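Local coordinates for CDP-archaeol synthase (PDB 5GUF), which binds CTP and probably catalyses its coupling to a geranylgeranylated glycerol phosphate, giving the CDP-archaeol used to build archaeal membrane lipids, at residues 7-12 and 137-142; 90-95 and 128-133; 122-127 and 151-156. One frame throughout, in Å; residues are numbered along the deposited sequence.

In the fold
The three contacts share one run of chain: helix 121-136, which serves contacts 2 and 3, leads into strand 140-141 of contact 1 and then helix 143-161 of contact 3. Along the sequence the segments come as 7-12, 90-95, 122-127, 128-133, 137-142 and 151-156; the chain's one sheet pairs strands 10-11 and 140-141, and both segments of contact 2 lie between them in sequence. Centres of contacts 1 and 2, and of 2 and 3, lie 14 Å apart; those of 1 and 3 lie 19 Å apart. W141 touches both L131 and Y127. Helix 121-136 thus runs from the potassium ion near CTP toward the sheet, beside whose strand 10-11 a magnesium ion is bound.

Contact 1 (7-12 and 137-142); sequences VDWRID and LGYTWT. With MG (magnesium ion), chain D.
I11 and W141 form the dense half of this contact, lying side by side and pointing the same way. The CG2 methyl of I11 stands over one face of the W141 indole, 3.6 Å from the centroid of its six-membered ring and 9° off the normal, a CH-pi contact. A chi1 of -48° sets CG1 of I11 beside the backbone N, and the further bend at chi2 brings CD1 to 3.8 Å from CD1 of Y139. Above the centre of the Y139 ring sits CE3 of W9, with the planes at 41°. The polar ends are satisfied too: Y139 OH bonds H88 and W141 NE1 bonds S134. Three backbone bonds fix the register: T140 N to W9 O (2.8 Å), I11 N to T140 O (2.7 Å) and T142 N to I11 O (3.0 Å).

On the exposed face, where R10 and T140 project, packing is sparse. T142 CG2 lies over one face of the guanidinium, toward its rim, 4.0 Å from R10 CZ, and R10 NH1 reaches D12 OD2 in a weak salt bridge of 3.3 Å. The magnesium ion sits apart, at the edge of strand 10-11 facing away from strand 140-141. It takes both D8 carboxylate oxygens, R10 O at 2.2 Å, D12 OD1 and E16; two waters complete the ligands, water 1 also donating to D12 OD2. OD1 of D8 accepts from R10 N, so an Asx turn and the start of strand 10-11 present this metal site, while parallel pairing holds the strand's other edge.

Contact 2 (90-95 and 128-133); sequences PAIALG and LGALAV
G95 and A130 bring the two helices together, their CA atoms 4.4 Å apart where the short axes approach to 7.4 Å and their directions diverge by 141°, closer to antiparallel than to perpendicular.

Backbone contacts come first. G129 CA donates a CA-H...O contact to G95 O at 3.3 Å, with an angle of 140° at the hydrogen. Both partners are glycines, and the geometry explains it: a CB on G129 would run into G95 O, while one on G95 would collide with V133 CG2 and G129 O. The absence of side chains on both helices is therefore what permits so short an axis distance.

A second group sets a side chain against backbone. V133 sets its two methyls against separate points of helix 84-109. CG2 rests on the bare CA of G95, at 3.6 Å, and CG1, held opposite its own backbone N (chi1 169°), lies 3.5 Å from A91 O. That oxygen is already engaged within its helix by G95 N, so the methyl merely packs beside it.

Purely apolar contacts flank this core. I92 CG2 meets the A130 CB methyl at 3.7 Å, and A91 CB lies 4.0 Å from V133 CG1. The I92 CG1 branch approaches the same V133 methyl more loosely.

Helix 14-29 borders this interface, with L20 and A24 against I92 and A24 also touching A130, while from helix 59-80 F66 touches both P90 and L94 and S70 touches P90; the pair thus belongs to a bundle of probably membrane-spanning helices.

Contact 3 (122-127 and 151-156); sequences DQLDFY and AAVLLL. With K (potassium ion), chain F.
Q123, L124 and F126 on a kinked, predicted transmembrane helix pack against V153 and L154 of helix 143-161, beside a potassium site that the same helix supports. The axes are 9.6 Å apart at closest, at 135°, and the touching is mostly apolar. L154 CD2 comes 3.8 Å from Q123 CB, alongside the base of that side chain. V153 is modelled in two conformers; in the one described here CG1 lies 3.3 Å from the backbone carbonyl Q123 O, packs on L124 CD2 and approaches the F126 ring obliquely, 3.9 Å from its CE1, while CG2 stays at the fringe of Y127, whose OH bonds A146 O.

Away from this packing, D122 O binds the potassium ion at a long 3.3 Å. D125 contributes through water: its OD1 accepts from water 4 at 3.2 Å and its OD2 from water 5 at 2.9 Å, both waters being ligands of the ion. The N-H of F126 approaches D125 OD1 from above the carboxylate plane, in a short, bent bond of 2.6 Å; chi1 of 50° folds D125 back over its own backbone to accept it. With an alanine here in place of D125, waters 4 and 5 would probably lose this carboxylate as an acceptor and the F126 N-H, unbonded to the preceding turn, its mate.

D100 of helix 84-109 also binds potassium, and D122 salt-bridges K107; D100 and K107 both line the CTP pocket, so this kinked turn joins helix packing to a cation site at the nucleotide-binding region.

Contact 1 (7-12 and 137-142)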
ATOM      1  N   VAL A   7      -9.257 -25.618  -1.498  1.00 42.47           N
ATOM      2  CA  VAL A   7      -9.571 -24.315  -2.059  1.00 34.12           C
ATOM      3  C   VAL A   7     -10.994 -24.388  -2.595  1.00 39.74           C
ATOM      4  O   VAL A   7     -11.300 -25.232  -3.449  1.00 34.95           O
ATOM      5  CB  VAL A   7      -8.583 -23.900  -3.166  1.00 40.54           C
ATOM      6  CG1 VAL A   7      -8.992 -22.550  -3.781  1.00 31.27           C
ATOM      7  CG2 VAL A   7      -7.154 -23.820  -2.619  1.00 33.50           C
ATOM      8  N   ASP A   8     -11.869 -23.538  -2.072  1.00 31.27           N
ATOM      9  CA  ASP A   8     -13.219 -23.404  -2.603  1.00 31.64           C
ATOM     10  C   ASP A   8     -13.355 -21.981  -3.138  1.00 32.83           C
ATOM     11  O   ASP A   8     -12.366 -21.258  -3.268  1.00 32.57           O
ATOM     12  CB  ASP A   8     -14.260 -23.744  -1.529  1.00 25.78           C
ATOM     13  CG  ASP A   8     -14.064 -22.919  -0.256  1.00 36.57           C
ATOM     14  OD1 ASP A   8     -14.085 -21.672  -0.354  1.00 35.84           O
ATOM     15  OD2 ASP A   8     -13.885 -23.502   0.837  1.00 35.82           O
ATOM     16  N   TRP A   9     -14.594 -21.572  -3.419  1.00 31.94           N
ATOM     17  CA  TRP A   9     -14.843 -20.282  -4.045  1.00 27.88           C
ATOM     18  C   TRP A   9     -14.854 -19.137  -3.047  1.00 31.30           C
ATOM     19  O   TRP A   9     -14.756 -17.978  -3.452  1.00 33.38           O
ATOM     20  CB  TRP A   9     -16.172 -20.304  -4.786  1.00 29.33           C
ATOM     21  CG  TRP A   9     -16.219 -21.185  -5.989  1.00 35.67           C
ATOM     22  CD1 TRP A   9     -16.812 -22.423  -6.082  1.00 32.97           C
ATOM     23  CD2 TRP A   9     -15.674 -20.900  -7.287  1.00 31.40           C
ATOM     24  NE1 TRP A   9     -16.662 -22.919  -7.354  1.00 32.01           N
ATOM     25  CE2 TRP A   9     -15.979 -22.005  -8.118  1.00 32.47           C
ATOM     26  CE3 TRP A   9     -14.954 -19.822  -7.828  1.00 32.66           C
ATOM     27  CZ2 TRP A   9     -15.586 -22.066  -9.462  1.00 28.83           C
ATOM     28  CZ3 TRP A   9     -14.560 -19.882  -9.168  1.00 37.06           C
ATOM     29  CH2 TRP A   9     -14.881 -21.004  -9.969  1.00 37.73           C
ATOM     30  N   ARG A  10     -14.963 -19.431  -1.764  1.00 31.62           N
ATOM     31  CA  ARG A  10     -14.935 -18.411  -0.729  1.00 31.77           C
ATOM     32  C   ARG A  10     -13.570 -18.461  -0.054  1.00 31.54           C
ATOM     33  O   ARG A  10     -13.309 -19.313   0.797  1.00 33.10           O
ATOM     34  CB  ARG A  10     -16.065 -18.630   0.268  1.00 27.71           C
ATOM     35  CG  ARG A  10     -16.103 -17.571   1.331  1.00 31.20           C
ATOM     36  CD  ARG A  10     -17.208 -17.850   2.334  1.00 41.86           C
ATOM     37  NE  ARG A  10     -17.742 -16.606   2.878  1.00 36.18           N
ATOM     38  CZ  ARG A  10     -17.509 -16.185   4.113  1.00 39.63           C
ATOM     39  NH1 ARG A  10     -16.750 -16.914   4.927  1.00 35.79           N
ATOM     40  NH2 ARG A  10     -18.031 -15.040   4.532  1.00 46.00           N
ATOM     41  N   ILE A  11     -12.697 -17.534  -0.430  1.00 31.67           N
ATOM     42  CA  ILE A  11     -11.350 -17.454   0.132  1.00 36.55           C
ATOM     43  C   ILE A  11     -11.479 -16.831   1.516  1.00 31.88           C
ATOM     44  O   ILE A  11     -11.619 -15.612   1.647  1.00 33.32           O
ATOM     45  CB  ILE A  11     -10.410 -16.643  -0.761  1.00 31.44           C
ATOM     46  CG1 ILE A  11     -10.563 -17.129  -2.196  1.00 30.80           C
ATOM     47  CG2 ILE A  11      -8.965 -16.737  -0.244  1.00 29.81           C
ATOM     48  CD1 ILE A  11     -10.224 -18.594  -2.352  1.00 35.37           C
ATOM     49  N   ASP A  12     -11.403 -17.665   2.554  1.00 31.83           N
ATOM     50  CA  ASP A  12     -11.687 -17.200   3.904  1.00 32.39           C
ATOM     51  C   ASP A  12     -10.694 -17.725   4.928  1.00 33.59           C
ATOM     52  O   ASP A  12     -10.963 -17.637   6.127  1.00 43.16           O
ATOM     53  CB  ASP A  12     -13.122 -17.579   4.324  1.00 36.84           C
ATOM     54  CG  ASP A  12     -13.462 -19.049   4.041  1.00 40.55           C
ATOM     55  OD1 ASP A  12     -12.553 -19.871   3.779  1.00 37.46           O
ATOM     56  OD2 ASP A  12     -14.667 -19.383   4.088  1.00 46.70           O
ATOM     57  N   LEU A 137     -12.691 -14.246 -11.880  1.00 36.48           N
ATOM     58  CA  LEU A 137     -12.939 -15.657 -12.134  1.00 30.07           C
ATOM     59  C   LEU A 137     -14.114 -16.201 -11.335  1.00 39.74           C
ATOM     60  O   LEU A 137     -14.561 -17.318 -11.609  1.00 41.83           O
ATOM     61  CB  LEU A 137     -11.687 -16.487 -11.825  1.00 36.69           C
ATOM     62  CG  LEU A 137     -10.505 -16.409 -12.801  1.00 38.69           C
ATOM     63  CD1 LEU A 137      -9.353 -17.254 -12.284  1.00 32.12           C
ATOM     64  CD2 LEU A 137     -10.882 -16.836 -14.227  1.00 34.21           C
ATOM     65  N   GLY A 138     -14.615 -15.462 -10.347  1.00 36.14           N
ATOM     66  CA  GLY A 138     -15.714 -15.942  -9.536  1.00 27.44           C
ATOM     67  C   GLY A 138     -15.391 -16.208  -8.083  1.00 28.62           C
ATOM     68  O   GLY A 138     -16.288 -16.625  -7.346  1.00 31.14           O
ATOM     69  N   TYR A 139     -14.157 -15.987  -7.636  1.00 24.80           N
ATOM     70  CA  TYR A 139     -13.809 -16.156  -6.231  1.00 24.64           C
ATOM     71  C   TYR A 139     -14.291 -14.973  -5.401  1.00 29.92           C
ATOM     72  O   TYR A 139     -14.193 -13.816  -5.815  1.00 31.46           O
ATOM     73  CB  TYR A 139     -12.284 -16.298  -6.059  1.00 32.12           C
ATOM     74  CG  TYR A 139     -11.723 -17.587  -6.605  1.00 28.90           C
ATOM     75  CD1 TYR A 139     -11.677 -18.733  -5.820  1.00 29.58           C
ATOM     76  CD2 TYR A 139     -11.267 -17.667  -7.915  1.00 23.71           C
ATOM     77  CE1 TYR A 139     -11.173 -19.918  -6.324  1.00 28.74           C
ATOM     78  CE2 TYR A 139     -10.786 -18.839  -8.420  1.00 24.67           C
ATOM     79  CZ  TYR A 139     -10.740 -19.959  -7.627  1.00 26.18           C
ATOM     80  OH  TYR A 139     -10.247 -21.117  -8.152  1.00 35.03           O
ATOM     81  N   THR A 140     -14.766 -15.254  -4.201  1.00 27.87           N
ATOM     82  CA  THR A 140     -15.070 -14.207  -3.241  1.00 24.50           C
ATOM     83  C   THR A 140     -14.037 -14.263  -2.131  1.00 28.71           C
ATOM     84  O   THR A 140     -13.806 -15.327  -1.550  1.00 30.45           O
ATOM     85  CB  THR A 140     -16.481 -14.356  -2.667  1.00 31.07           C
ATOM     86  OG1 THR A 140     -17.440 -14.021  -3.678  1.00 30.36           O
ATOM     87  CG2 THR A 140     -16.683 -13.436  -1.438  1.00 24.58           C
ATOM     88  N   TRP A 141     -13.410 -13.123  -1.847  1.00 29.38           N
ATOM     89  CA  TRP A 141     -12.471 -13.002  -0.741  1.00 29.54           C
ATOM     90  C   TRP A 141     -13.177 -12.370   0.448  1.00 29.40           C
ATOM     91  O   TRP A 141     -14.003 -11.478   0.276  1.00 34.76           O
ATOM     92  CB  TRP A 141     -11.268 -12.141  -1.134  1.00 29.61           C
ATOM     93  CG  TRP A 141     -10.328 -12.818  -2.082  1.00 31.93           C
ATOM     94  CD1 TRP A 141     -10.587 -13.177  -3.366  1.00 31.65           C
ATOM     95  CD2 TRP A 141      -8.991 -13.243  -1.809  1.00 27.22           C
ATOM     96  NE1 TRP A 141      -9.499 -13.794  -3.914  1.00 28.34           N
ATOM     97  CE2 TRP A 141      -8.501 -13.849  -2.980  1.00 32.39           C
ATOM     98  CE3 TRP A 141      -8.155 -13.159  -0.694  1.00 31.41           C
ATOM     99  CZ2 TRP A 141      -7.205 -14.356  -3.078  1.00 27.34           C
ATOM    100  CZ3 TRP A 141      -6.871 -13.668  -0.789  1.00 30.70           C
ATOM    101  CH2 TRP A 141      -6.411 -14.259  -1.971  1.00 28.88           C
ATOM    102  N   THR A 142     -12.865 -12.833   1.639  1.00 29.89           N
ATOM    103  CA  THR A 142     -13.209 -11.954   2.745  1.00 32.37           C
ATOM    104  C   THR A 142     -12.183 -10.826   2.838  1.00 38.74           C
ATOM    105  O   THR A 142     -11.003 -11.015   2.507  1.00 33.39           O
ATOM    106  CB  THR A 142     -13.258 -12.708   4.071  1.00 24.14           C
ATOM    107  OG1 THR A 142     -11.951 -13.193   4.380  1.00 32.42           O
ATOM    108  CG2 THR A 142     -14.238 -13.884   3.978  1.00 34.11           C
TER
HETATM  109 MG    MG D 203     -12.973 -21.266   1.712  1.00 18.53          MG
HETATM  110  O   HOH W   1     -15.185 -21.485   2.906  1.00 31.17           O
HETATM  111  O   HOH W   2     -12.710 -22.387   3.083  1.00 41.24           O

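Contact 2 (90-95 and 128-133)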
ATOM      1  N   PRO A  90      -3.131 -20.123 -14.736  1.00 35.43           N
ATOM      2  CA  PRO A  90      -2.588 -19.307 -15.836  1.00 32.03           C
ATOM      3  C   PRO A  90      -3.183 -17.905 -15.894  1.00 37.28           C
ATOM      4  O   PRO A  90      -2.431 -16.928 -16.023  1.00 35.20           O
ATOM      5  CB  PRO A  90      -2.929 -20.132 -17.091  1.00 33.31           C
ATOM      6  CG  PRO A  90      -3.027 -21.556 -16.589  1.00 34.94           C
ATOM      7  CD  PRO A  90      -3.633 -21.432 -15.214  1.00 33.03           C
ATOM      8  N   ALA A  91      -4.515 -17.778 -15.802  1.00 32.14           N
ATOM      9  CA  ALA A  91      -5.124 -16.449 -15.811  1.00 35.80           C
ATOM     10  C   ALA A  91      -4.649 -15.616 -14.623  1.00 32.11           C
ATOM     11  O   ALA A  91      -4.370 -14.420 -14.773  1.00 23.93           O
ATOM     12  CB  ALA A  91      -6.652 -16.561 -15.807  1.00 26.75           C
ATOM     13  N   ILE A  92      -4.546 -16.234 -13.437  1.00 25.72           N
ATOM     14  CA  ILE A  92      -4.079 -15.516 -12.252  1.00 26.59           C
ATOM     15  C   ILE A  92      -2.629 -15.083 -12.427  1.00 36.18           C
ATOM     16  O   ILE A  92      -2.258 -13.950 -12.082  1.00 32.03           O
ATOM     17  CB  ILE A  92      -4.266 -16.379 -10.987  1.00 38.23           C
ATOM     18  CG1 ILE A  92      -5.759 -16.658 -10.738  1.00 36.62           C
ATOM     19  CG2 ILE A  92      -3.646 -15.715  -9.758  1.00 32.78           C
ATOM     20  CD1 ILE A  92      -6.075 -17.254  -9.372  1.00 27.52           C
ATOM     21  N   ALA A  93      -1.787 -15.976 -12.964  1.00 30.32           N
ATOM     22  CA  ALA A  93      -0.420 -15.601 -13.310  1.00 27.88           C
ATOM     23  C   ALA A  93      -0.396 -14.375 -14.216  1.00 28.30           C
ATOM     24  O   ALA A  93       0.425 -13.470 -14.022  1.00 26.34           O
ATOM     25  CB  ALA A  93       0.293 -16.769 -13.999  1.00 29.46           C
ATOM     26  N   LEU A  94      -1.277 -14.343 -15.224  1.00 27.98           N
ATOM     27  CA  LEU A  94      -1.361 -13.180 -16.107  1.00 34.81           C
ATOM     28  C   LEU A  94      -1.728 -11.922 -15.330  1.00 30.40           C
ATOM     29  O   LEU A  94      -1.143 -10.857 -15.552  1.00 32.59           O
ATOM     30  CB  LEU A  94      -2.370 -13.425 -17.233  1.00 28.94           C
ATOM     31  CG  LEU A  94      -1.842 -14.400 -18.289  1.00 35.88           C
ATOM     32  CD1 LEU A  94      -2.863 -14.673 -19.377  1.00 37.93           C
ATOM     33  CD2 LEU A  94      -0.530 -13.892 -18.890  1.00 36.80           C
ATOM     34  N   GLY A  95      -2.685 -12.024 -14.409  1.00 27.29           N
ATOM     35  CA  GLY A  95      -3.013 -10.872 -13.586  1.00 32.97           C
ATOM     36  C   GLY A  95      -1.845 -10.417 -12.729  1.00 34.05           C
ATOM     37  O   GLY A  95      -1.623  -9.218 -12.542  1.00 33.59           O
ATOM     38  N   LEU A 128      -2.335  -7.415  -6.330  1.00 34.02           N
ATOM     39  CA  LEU A 128      -3.587  -6.733  -6.650  1.00 34.77           C
ATOM     40  C   LEU A 128      -4.109  -7.123  -8.030  1.00 33.61           C
ATOM     41  O   LEU A 128      -5.320  -7.291  -8.211  1.00 37.44           O
ATOM     42  CB  LEU A 128      -3.377  -5.213  -6.565  1.00 41.99           C
ATOM     43  CG  LEU A 128      -3.091  -4.622  -5.172  1.00 45.23           C
ATOM     44  CD1 LEU A 128      -2.577  -3.179  -5.232  1.00 40.75           C
ATOM     45  CD2 LEU A 128      -4.343  -4.712  -4.287  1.00 36.67           C
ATOM     46  N   GLY A 129      -3.221  -7.257  -9.017  1.00 29.08           N
ATOM     47  CA  GLY A 129      -3.648  -7.797 -10.300  1.00 33.22           C
ATOM     48  C   GLY A 129      -4.166  -9.225 -10.188  1.00 31.60           C
ATOM     49  O   GLY A 129      -5.211  -9.569 -10.746  1.00 29.71           O
ATOM     50  N   ALA A 130      -3.436 -10.076  -9.469  1.00 27.17           N
ATOM     51  CA  ALA A 130      -3.856 -11.465  -9.309  1.00 33.87           C
ATOM     52  C   ALA A 130      -5.172 -11.551  -8.543  1.00 31.55           C
ATOM     53  O   ALA A 130      -6.091 -12.281  -8.939  1.00 32.43           O
ATOM     54  CB  ALA A 130      -2.762 -12.265  -8.601  1.00 30.27           C
ATOM     55  N   LEU A 131      -5.281 -10.787  -7.455  1.00 29.54           N
ATOM     56  CA  LEU A 131      -6.532 -10.695  -6.708  1.00 34.71           C
ATOM     57  C   LEU A 131      -7.697 -10.248  -7.593  1.00 33.12           C
ATOM     58  O   LEU A 131      -8.798 -10.807  -7.503  1.00 32.11           O
ATOM     59  CB  LEU A 131      -6.359  -9.736  -5.529  1.00 28.98           C
ATOM     60  CG  LEU A 131      -7.585  -9.488  -4.659  1.00 38.23           C
ATOM     61  CD1 LEU A 131      -7.779 -10.649  -3.691  1.00 31.05           C
ATOM     62  CD2 LEU A 131      -7.390  -8.198  -3.897  1.00 41.76           C
ATOM     63  N   ALA A 132      -7.476  -9.236  -8.447  1.00 31.31           N
ATOM     64  CA  ALA A 132      -8.532  -8.781  -9.348  1.00 26.90           C
ATOM     65  C   ALA A 132      -8.983  -9.899 -10.269  1.00 31.56           C
ATOM     66  O   ALA A 132     -10.186 -10.067 -10.499  1.00 36.07           O
ATOM     67  CB  ALA A 132      -8.070  -7.575 -10.178  1.00 21.39           C
ATOM     68  N   VAL A 133      -8.032 -10.671 -10.808  1.00 30.93           N
ATOM     69  CA  VAL A 133      -8.372 -11.750 -11.736  1.00 28.60           C
ATOM     70  C   VAL A 133      -9.110 -12.867 -11.013  1.00 28.53           C
ATOM     71  O   VAL A 133     -10.099 -13.409 -11.522  1.00 35.25           O
ATOM     72  CB  VAL A 133      -7.103 -12.267 -12.448  1.00 35.39           C
ATOM     73  CG1 VAL A 133      -7.377 -13.555 -13.201  1.00 31.37           C
ATOM     74  CG2 VAL A 133      -6.583 -11.222 -13.413  1.00 26.35           C
TER

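Contact 3 (122-127 and 151-156)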
ATOM      1  N   ASP A 122       5.874  -1.775  -4.982  1.00 36.29           N
ATOM      2  CA  ASP A 122       6.743  -2.806  -5.553  1.00 40.30           C
ATOM      3  C   ASP A 122       6.377  -4.201  -5.054  1.00 43.52           C
ATOM      4  O   ASP A 122       6.611  -5.193  -5.750  1.00 40.60           O
ATOM      5  CB  ASP A 122       8.210  -2.531  -5.200  1.00 37.72           C
ATOM      6  CG  ASP A 122       8.848  -1.453  -6.076  1.00 48.95           C
ATOM      7  OD1 ASP A 122       8.255  -1.094  -7.116  1.00 43.22           O
ATOM      8  OD2 ASP A 122       9.937  -0.947  -5.696  1.00 45.78           O
ATOM      9  N   GLN A 123       5.841  -4.312  -3.846  1.00 38.30           N
ATOM     10  CA  GLN A 123       5.578  -5.630  -3.294  1.00 40.45           C
ATOM     11  C   GLN A 123       4.145  -6.091  -3.524  1.00 39.80           C
ATOM     12  O   GLN A 123       3.882  -7.290  -3.456  1.00 46.24           O
ATOM     13  CB  GLN A 123       5.878  -5.654  -1.792  1.00 42.88           C
ATOM     14  CG  GLN A 123       7.334  -5.432  -1.411  1.00 48.40           C
ATOM     15  CD  GLN A 123       7.754  -3.966  -1.465  1.00 56.03           C
ATOM     16  OE1 GLN A 123       6.944  -3.055  -1.245  1.00 51.46           O
ATOM     17  NE2 GLN A 123       9.032  -3.734  -1.764  1.00 56.14           N
ATOM     18  N   LEU A 124       3.219  -5.186  -3.823  1.00 35.25           N
ATOM     19  CA  LEU A 124       1.808  -5.527  -3.825  1.00 37.33           C
ATOM     20  C   LEU A 124       1.135  -5.430  -5.192  1.00 45.21           C
ATOM     21  O   LEU A 124       0.034  -5.973  -5.352  1.00 41.85           O
ATOM     22  CB  LEU A 124       1.066  -4.643  -2.817  1.00 37.65           C
ATOM     23  CG  LEU A 124       1.393  -4.988  -1.360  1.00 44.05           C
ATOM     24  CD1 LEU A 124       0.514  -4.200  -0.405  1.00 38.66           C
ATOM     25  CD2 LEU A 124       1.254  -6.495  -1.108  1.00 44.62           C
ATOM     26  N   ASP A 125       1.772  -4.796  -6.186  1.00 38.62           N
ATOM     27  CA  ASP A 125       1.131  -4.584  -7.485  1.00 29.77           C
ATOM     28  C   ASP A 125       0.718  -5.901  -8.133  1.00 29.12           C
ATOM     29  O   ASP A 125      -0.372  -6.006  -8.701  1.00 34.96           O
ATOM     30  CB  ASP A 125       2.076  -3.809  -8.409  1.00 33.08           C
ATOM     31  CG  ASP A 125       3.497  -4.427  -8.473  1.00 45.45           C
ATOM     32  OD1 ASP A 125       3.755  -5.499  -7.862  1.00 45.70           O
ATOM     33  OD2 ASP A 125       4.369  -3.839  -9.145  1.00 47.57           O
ATOM     34  N   PHE A 126       1.584  -6.905  -8.083  1.00 29.30           N
ATOM     35  CA  PHE A 126       1.254  -8.201  -8.661  1.00 33.46           C
ATOM     36  C   PHE A 126       0.148  -8.890  -7.866  1.00 35.10           C
ATOM     37  O   PHE A 126      -0.675  -9.612  -8.444  1.00 31.57           O
ATOM     38  CB  PHE A 126       2.507  -9.092  -8.710  1.00 29.85           C
ATOM     39  CG  PHE A 126       2.766  -9.795  -7.427  1.00 34.72           C
ATOM     40  CD1 PHE A 126       3.476  -9.173  -6.419  1.00 35.88           C
ATOM     41  CD2 PHE A 126       2.227 -11.055  -7.183  1.00 36.46           C
ATOM     42  CE1 PHE A 126       3.678  -9.811  -5.203  1.00 33.03           C
ATOM     43  CE2 PHE A 126       2.419 -11.679  -5.964  1.00 37.08           C
ATOM     44  CZ  PHE A 126       3.159 -11.050  -4.982  1.00 32.48           C
ATOM     45  N   TYR A 127       0.138  -8.699  -6.543  1.00 26.82           N
ATOM     46  CA  TYR A 127      -0.899  -9.285  -5.704  1.00 30.06           C
ATOM     47  C   TYR A 127      -2.269  -8.721  -6.045  1.00 34.45           C
ATOM     48  O   TYR A 127      -3.262  -9.463  -6.068  1.00 35.60           O
ATOM     49  CB  TYR A 127      -0.570  -9.048  -4.230  1.00 32.29           C
ATOM     50  CG  TYR A 127      -1.688  -9.382  -3.273  1.00 38.20           C
ATOM     51  CD1 TYR A 127      -2.012 -10.700  -2.990  1.00 42.30           C
ATOM     52  CD2 TYR A 127      -2.422  -8.376  -2.642  1.00 39.38           C
ATOM     53  CE1 TYR A 127      -3.034 -11.012  -2.111  1.00 36.08           C
ATOM     54  CE2 TYR A 127      -3.448  -8.684  -1.763  1.00 39.21           C
ATOM     55  CZ  TYR A 127      -3.750 -10.010  -1.510  1.00 41.31           C
ATOM     56  OH  TYR A 127      -4.768 -10.343  -0.637  1.00 43.61           O
ATOM     57  N   ALA A 151      -0.372  -8.765   3.764  1.00 45.99           N
ATOM     58  CA  ALA A 151       0.656  -8.683   4.794  1.00 38.84           C
ATOM     59  C   ALA A 151       1.566  -9.900   4.765  1.00 45.30           C
ATOM     60  O   ALA A 151       2.740  -9.806   5.148  1.00 48.07           O
ATOM     61  CB  ALA A 151       0.015  -8.537   6.173  1.00 34.26           C
ATOM     62  N   ALA A 152       1.050 -11.047   4.326  1.00 40.98           N
ATOM     63  CA  ALA A 152       1.909 -12.213   4.167  1.00 41.00           C
ATOM     64  C   ALA A 152       2.860 -12.025   3.001  1.00 46.01           C
ATOM     65  O   ALA A 152       3.990 -12.522   3.037  1.00 49.27           O
ATOM     66  CB  ALA A 152       1.073 -13.475   3.977  1.00 38.83           C
ATOM     67  N   VAL A 153       2.427 -11.314   1.959  0.52 46.63           N
ATOM     68  CA  VAL A 153       3.341 -10.977   0.872  0.52 47.84           C
ATOM     69  C   VAL A 153       4.452 -10.072   1.387  0.52 49.88           C
ATOM     70  O   VAL A 153       5.639 -10.302   1.122  0.52 49.51           O
ATOM     71  CB  VAL A 153       2.579 -10.325  -0.295  0.52 44.19           C
ATOM     72  CG1 VAL A 153       3.560  -9.706  -1.276  0.52 48.17           C
ATOM     73  CG2 VAL A 153       1.716 -11.351  -0.998  0.52 44.27           C
ATOM     74  N   LEU A 154       4.080  -9.030   2.135  1.00 47.49           N
ATOM     75  CA  LEU A 154       5.077  -8.158   2.745  1.00 49.83           C
ATOM     76  C   LEU A 154       6.038  -8.951   3.618  1.00 58.64           C
ATOM     77  O   LEU A 154       7.259  -8.831   3.481  1.00 60.98           O
ATOM     78  CB  LEU A 154       4.396  -7.062   3.560  1.00 43.50           C
ATOM     79  CG  LEU A 154       3.501  -6.128   2.753  1.00 46.84           C
ATOM     80  CD1 LEU A 154       2.817  -5.137   3.676  1.00 38.96           C
ATOM     81  CD2 LEU A 154       4.331  -5.424   1.688  1.00 41.79           C
ATOM     82  N   LEU A 155       5.500  -9.803   4.495  1.00 53.74           N
ATOM     83  CA  LEU A 155       6.350 -10.547   5.418  1.00 53.90           C
ATOM     84  C   LEU A 155       7.329 -11.447   4.683  1.00 63.39           C
ATOM     85  O   LEU A 155       8.472 -11.604   5.119  1.00 75.87           O
ATOM     86  CB  LEU A 155       5.499 -11.364   6.387  1.00 54.42           C
ATOM     87  CG  LEU A 155       4.818 -10.526   7.464  1.00 60.23           C
ATOM     88  CD1 LEU A 155       3.810 -11.362   8.236  1.00 59.95           C
ATOM     89  CD2 LEU A 155       5.879  -9.940   8.383  1.00 62.91           C
ATOM     90  N   LEU A 156       6.919 -12.029   3.556  1.00 55.29           N
ATOM     91  CA  LEU A 156       7.822 -12.931   2.854  1.00 61.56           C
ATOM     92  C   LEU A 156       8.886 -12.147   2.081  1.00 75.29           C
ATOM     93  O   LEU A 156      10.048 -12.559   2.013  1.00 78.76           O
ATOM     94  CB  LEU A 156       7.024 -13.842   1.925  1.00 55.83           C
ATOM     95  CG  LEU A 156       7.819 -14.495   0.791  1.00 68.25           C
ATOM     96  CD1 LEU A 156       8.837 -15.431   1.439  1.00 68.89           C
ATOM     97  CD2 LEU A 156       6.923 -15.271  -0.178  1.00 63.33           C
TER
HETATM   98  K     K F 205       7.866  -5.238  -8.827  1.00 64.36           K
HETATM   99  O   HOH W   3       9.775  -3.048  -9.013  1.00 50.26           O
HETATM  100  O   HOH W   4       6.368  -7.274  -8.465  1.00 53.02           O
HETATM  101  O   HOH W   5       6.614  -3.338 -10.839  1.00 44.14           O